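Local coordinates for protein argininosuccinate lyase (Chelativorans sp., PDB 6RXA) that is an engineered EDDS lyase, a C–N lyase of the aspartase/fumarase superfamily that binds fumarate and succinate and may also split argininosuccinate into fumarate and arginine, at residues S37-F40 / P41-Q45; A118-R121 / M122-R125. The protein carries 2 engineered substitutions. All blocks are in the same frame, centred on the assembly; numbering follows the deposited sequence. Where two conformers were deposited one is given.

Interaction 1. Residues S37-F40 / P41-Q45; sequences SAVF and PYDSQ
The backbone joining S37-F40 to P41-Q45 is one continuous helical path with a kink in it. Two regular bonds join the segments: the amide N of D43 reaches the carbonyl O of V39 at 3.0 Å in the carbonyl plane, nearly straight at 164°, and S44 N bonds to F40 O; Q45 N to P41 O continues the pattern. At the two residues just before, P41 and Y42, the pattern fails. P41 has no N-H, so S37 O faces P41 CD at 3.3 Å where an amide would normally donate, and A38 O is not bonded by the amide of Y42. That amide instead makes a weak, strongly bent bond (122°) to V39 O, which thereby serves two donors. This is a worked case of the proline kink: inside helix 35-56, a residue with no N-H, whose ring occupies the place of the amide hydrogen, removes two consecutive rungs of backbone bonding without ending the helix. The proline ring also packs beside its neighbour, P41 CD lying 3.3 Å from F40 CB. The side chains follow the bend. The Y42 ring turns its edge to the backbone, bringing CD2 to 3.4 Å from the A38 O that the Y42 amide does not reach, while its hydroxyl is hydrogen-bonded to D126. F40 carries CG anti to its backbone N (chi1 168°), which swings the ring along the helix until S44 OG sits over one face, 3.5 Å from CZ; the same hydroxyl is bonded to D76 on helix 62-79. One residue back, V39 and D43, themselves a turn apart, meet obliquely, V39 CG1 lying 3.6 Å from D43 OD1. The D43 side chain is about 8 Å from that of R112, a residue seen to bind fumarate and succinate.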
loop_
_atom_site.group_PDB
_atom_site.type_symbol
_atom_site.label_atom_id
_atom_site.label_comp_id
_atom_site.label_asym_id
_atom_site.label_seq_id
_atom_site.Cartn_x
_atom_site.Cartn_y
_atom_site.Cartn_z
ATOM N N SER A 37 20.842 -7.314 14.766
ATOM C CA SER A 37 21.667 -8.504 14.942
ATOM C C SER A 37 22.148 -9.060 13.611
ATOM O O SER A 37 23.271 -9.585 13.527
ATOM C CB SER A 37 20.887 -9.555 15.721
ATOM O OG SER A 37 20.768 -9.166 17.082
ATOM N N ALA A 38 21.333 -8.942 12.566
ATOM C CA ALA A 38 21.732 -9.440 11.258
ATOM C C ALA A 38 22.852 -8.604 10.651
ATOM O O ALA A 38 23.740 -9.151 9.980
ATOM C CB ALA A 38 20.522 -9.470 10.321
ATOM N N VAL A 39 22.838 -7.288 10.865
ATOM C CA VAL A 39 23.824 -6.404 10.245
ATOM C C VAL A 39 25.111 -6.336 11.048
ATOM O O VAL A 39 26.180 -6.075 10.463
ATOM C CB VAL A 39 23.209 -5.005 10.068
ATOM C CG1 VAL A 39 24.217 -4.003 9.572
ATOM C CG2 VAL A 39 22.064 -5.080 9.087
ATOM N N PHE A 40 25.054 -6.615 12.341
ATOM C CA PHE A 40 26.220 -6.456 13.201
ATOM C C PHE A 40 27.483 -7.132 12.682
ATOM O O PHE A 40 28.551 -6.494 12.708
ATOM C CB PHE A 40 25.903 -6.970 14.608
ATOM C CG PHE A 40 27.127 -7.100 15.463
ATOM C CD1 PHE A 40 27.785 -5.967 15.889
ATOM C CD2 PHE A 40 27.642 -8.336 15.798
ATOM C CE1 PHE A 40 28.928 -6.058 16.656
ATOM C CE2 PHE A 40 28.785 -8.435 16.565
ATOM C CZ PHE A 40 29.427 -7.293 16.992
ATOM N N PRO A 41 27.461 -8.386 12.229
ATOM C CA PRO A 41 28.706 -8.989 11.725
ATOM C C PRO A 41 29.285 -8.259 10.536
ATOM O O PRO A 41 30.510 -8.249 10.365
ATOM C CB PRO A 41 28.315 -10.436 11.394
ATOM C CG PRO A 41 26.836 -10.481 11.428
ATOM C CD PRO A 41 26.357 -9.359 12.306
ATOM N N TYR A 42 28.441 -7.654 9.696
ATOM C CA TYR A 42 28.948 -6.855 8.584
ATOM C C TYR A 42 29.579 -5.560 9.079
ATOM O O TYR A 42 30.633 -5.147 8.576
ATOM C CB TYR A 42 27.815 -6.571 7.595
ATOM C CG TYR A 42 27.224 -7.842 7.032
ATOM C CD1 TYR A 42 27.861 -8.534 6.009
ATOM C CD2 TYR A 42 26.053 -8.374 7.545
ATOM C CE1 TYR A 42 27.335 -9.718 5.504
ATOM C CE2 TYR A 42 25.522 -9.561 7.037
ATOM C CZ TYR A 42 26.169 -10.224 6.029
ATOM O OH TYR A 42 25.621 -11.393 5.532
ATOM N N ASP A 43 28.944 -4.903 10.054
ATOM C CA ASP A 43 29.566 -3.741 10.680
ATOM C C ASP A 43 30.965 -4.077 11.181
ATOM O O ASP A 43 31.892 -3.274 11.030
ATOM C CB ASP A 43 28.713 -3.229 11.845
ATOM C CG ASP A 43 27.521 -2.392 11.394
ATOM O OD1 ASP A 43 27.261 -2.276 10.183
ATOM O OD2 ASP A 43 26.834 -1.838 12.275
ATOM N N SER A 44 31.139 -5.267 11.776
ATOM C CA SER A 44 32.446 -5.664 12.299
ATOM C C SER A 44 33.467 -5.831 11.177
ATOM O O SER A 44 34.646 -5.496 11.346
ATOM C CB SER A 44 32.321 -6.950 13.116
ATOM O OG SER A 44 31.758 -6.688 14.388
ATOM N N GLN A 45 33.036 -6.360 10.031
ATOM C CA GLN A 45 33.911 -6.428 8.869
ATOM C C GLN A 45 34.270 -5.032 8.379
ATOM O O GLN A 45 35.422 -4.776 8.000
ATOM C CB GLN A 45 33.239 -7.233 7.761
ATOM C CG GLN A 45 33.152 -8.712 8.074
ATOM C CD GLN A 45 34.516 -9.360 8.236
ATOM O OE1 GLN A 45 35.263 -9.507 7.268
ATOM N NE2 GLN A 45 34.847 -9.751 9.465
#

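Interaction 2. Residues A118-R121 / M122-R125; sequences AGKR and MFLR
Uninterrupted i to i+4 bonding defines this part of helix 112-147, where A118-R121 pairs with M122-R125 through four backbone bonds. M122 N reaches A118 O, F123 N reaches G119 O, L124 N lies 2.8 Å from K120 O at 170°, and R125 N closes on R121 O. The first side-chain carbons lie close to the same carbonyls: M122 CG is 3.3 Å from A118 O, and R125 CB is 3.1 Å from R121 O. The F123 ring has K120 O at its edge, near the ring plane. L124, with CG anti to its carbonyl carbon (chi1 -66°), folds back along the helix, placing CG 3.3 Å from K120 O; in the conformer given, K120 CE lies 3.8 Å from L124 CD1, a contact left doubtful by the second K120 conformer. R121 NE is held by N117 OD1 of its own helix while NH1 reaches the carbonyls of R192 and I193; R125 NH1 bonds N194 and NH2 bonds L219 O, with F221 in a cation-pi contact. Eight buried residues facing several neighbours at once are consistent with a long helix in the helical bundle of the aspartase/fumarase fold.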
loop_
_atom_site.group_PDB
_atom_site.type_symbol
_atom_site.label_atom_id
_atom_site.label_comp_id
_atom_site.label_asym_id
_atom_site.label_seq_id
_atom_site.Cartn_x
_atom_site.Cartn_y
_atom_site.Cartn_z
ATOM N N ALA A 118 26.421 1.200 4.519
ATOM C CA ALA A 118 27.268 0.132 3.990
ATOM C C ALA A 118 26.932 -1.219 4.608
ATOM O O ALA A 118 26.874 -2.233 3.896
ATOM C CB ALA A 118 28.746 0.459 4.219
ATOM N N GLY A 119 26.741 -1.275 5.930
ATOM C CA GLY A 119 26.426 -2.547 6.558
ATOM C C GLY A 119 25.103 -3.114 6.079
ATOM O O GLY A 119 24.976 -4.321 5.856
ATOM N N LYS A 120 24.096 -2.253 5.932
ATOM C CA LYS A 120 22.807 -2.696 5.397
ATOM C C LYS A 120 22.967 -3.241 3.986
ATOM O O LYS A 120 22.376 -4.270 3.635
ATOM C CB LYS A 120 21.797 -1.543 5.389
ATOM C CG LYS A 120 20.385 -1.882 4.809
ATOM C CD LYS A 120 19.543 -2.686 5.817
ATOM C CE LYS A 120 18.228 -3.225 5.254
ATOM N NZ LYS A 120 17.249 -2.141 4.993
ATOM N N ARG A 121 23.788 -2.579 3.166
ATOM C CA ARG A 121 24.040 -3.063 1.814
ATOM C C ARG A 121 24.722 -4.431 1.828
ATOM O O ARG A 121 24.394 -5.303 1.015
ATOM C CB ARG A 121 24.885 -2.055 1.033
ATOM C CG ARG A 121 24.144 -0.817 0.537
ATOM C CD ARG A 121 25.156 0.216 0.023
ATOM N NE ARG A 121 24.482 1.368 -0.568
ATOM C CZ ARG A 121 24.029 1.407 -1.818
ATOM N NH1 ARG A 121 24.192 0.368 -2.619
ATOM N NH2 ARG A 121 23.418 2.495 -2.254
ATOM N N MET A 122 25.688 -4.641 2.732
ATOM C CA MET A 122 26.347 -5.942 2.780
ATOM C C MET A 122 25.377 -7.037 3.207
ATOM O O MET A 122 25.411 -8.155 2.673
ATOM C CB MET A 122 27.535 -5.880 3.733
ATOM C CG MET A 122 28.657 -4.991 3.248
ATOM S SD MET A 122 30.055 -4.950 4.397
ATOM C CE MET A 122 30.833 -6.512 4.061
ATOM N N PHE A 123 24.508 -6.733 4.169
ATOM C CA PHE A 123 23.466 -7.671 4.564
ATOM C C PHE A 123 22.531 -7.970 3.398
ATOM O O PHE A 123 22.295 -9.138 3.075
ATOM C CB PHE A 123 22.682 -7.103 5.750
ATOM C CG PHE A 123 21.403 -7.831 6.026
ATOM C CD1 PHE A 123 21.426 -9.132 6.487
ATOM C CD2 PHE A 123 20.186 -7.214 5.811
ATOM C CE1 PHE A 123 20.243 -9.812 6.713
ATOM C CE2 PHE A 123 18.997 -7.893 6.053
ATOM C CZ PHE A 123 19.036 -9.183 6.504
ATOM N N LEU A 124 21.997 -6.928 2.748
ATOM C CA LEU A 124 21.073 -7.144 1.638
ATOM C C LEU A 124 21.752 -7.881 0.490
ATOM O O LEU A 124 21.127 -8.712 -0.183
ATOM C CB LEU A 124 20.463 -5.834 1.145
ATOM C CG LEU A 124 19.555 -5.125 2.144
ATOM C CD1 LEU A 124 19.039 -3.805 1.573
ATOM C CD2 LEU A 124 18.394 -6.017 2.587
ATOM N N ARG A 125 23.038 -7.580 0.250
ATOM C CA ARG A 125 23.795 -8.240 -0.812
ATOM C C ARG A 125 23.856 -9.745 -0.574
ATOM O O ARG A 125 23.569 -10.537 -1.479
ATOM C CB ARG A 125 25.198 -7.624 -0.864
ATOM C CG ARG A 125 26.140 -8.218 -1.876
ATOM C CD ARG A 125 27.486 -7.486 -1.861
ATOM N NE ARG A 125 28.235 -7.763 -0.640
ATOM C CZ ARG A 125 29.392 -7.188 -0.322
ATOM N NH1 ARG A 125 29.931 -6.271 -1.119
ATOM N NH2 ARG A 125 30.008 -7.539 0.791
#

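Overall arrangement
Interactions 1 and 2 lie on different helices, 35-56 and 112-147, which pack directly against each other; the centres of the two interactions are about 9 Å apart. Y42 CD1 meets M122 CB at 3.5 Å, and A38 CB meets F123 CE1 at 3.6 Å. G119, lacking a side chain, lets V39 and D43 settle close to its backbone. Interaction 1 is only partly buried, and its helix bonding is broken by a proline; interaction 2 is wholly buried and regular. Their polar chemistry differs accordingly: Y42 and S44 use their hydroxyls on carboxylates of neighbouring helices (D126, D76), and S37 on R86 of a loop, whereas the buried arginines of the second each have several partners.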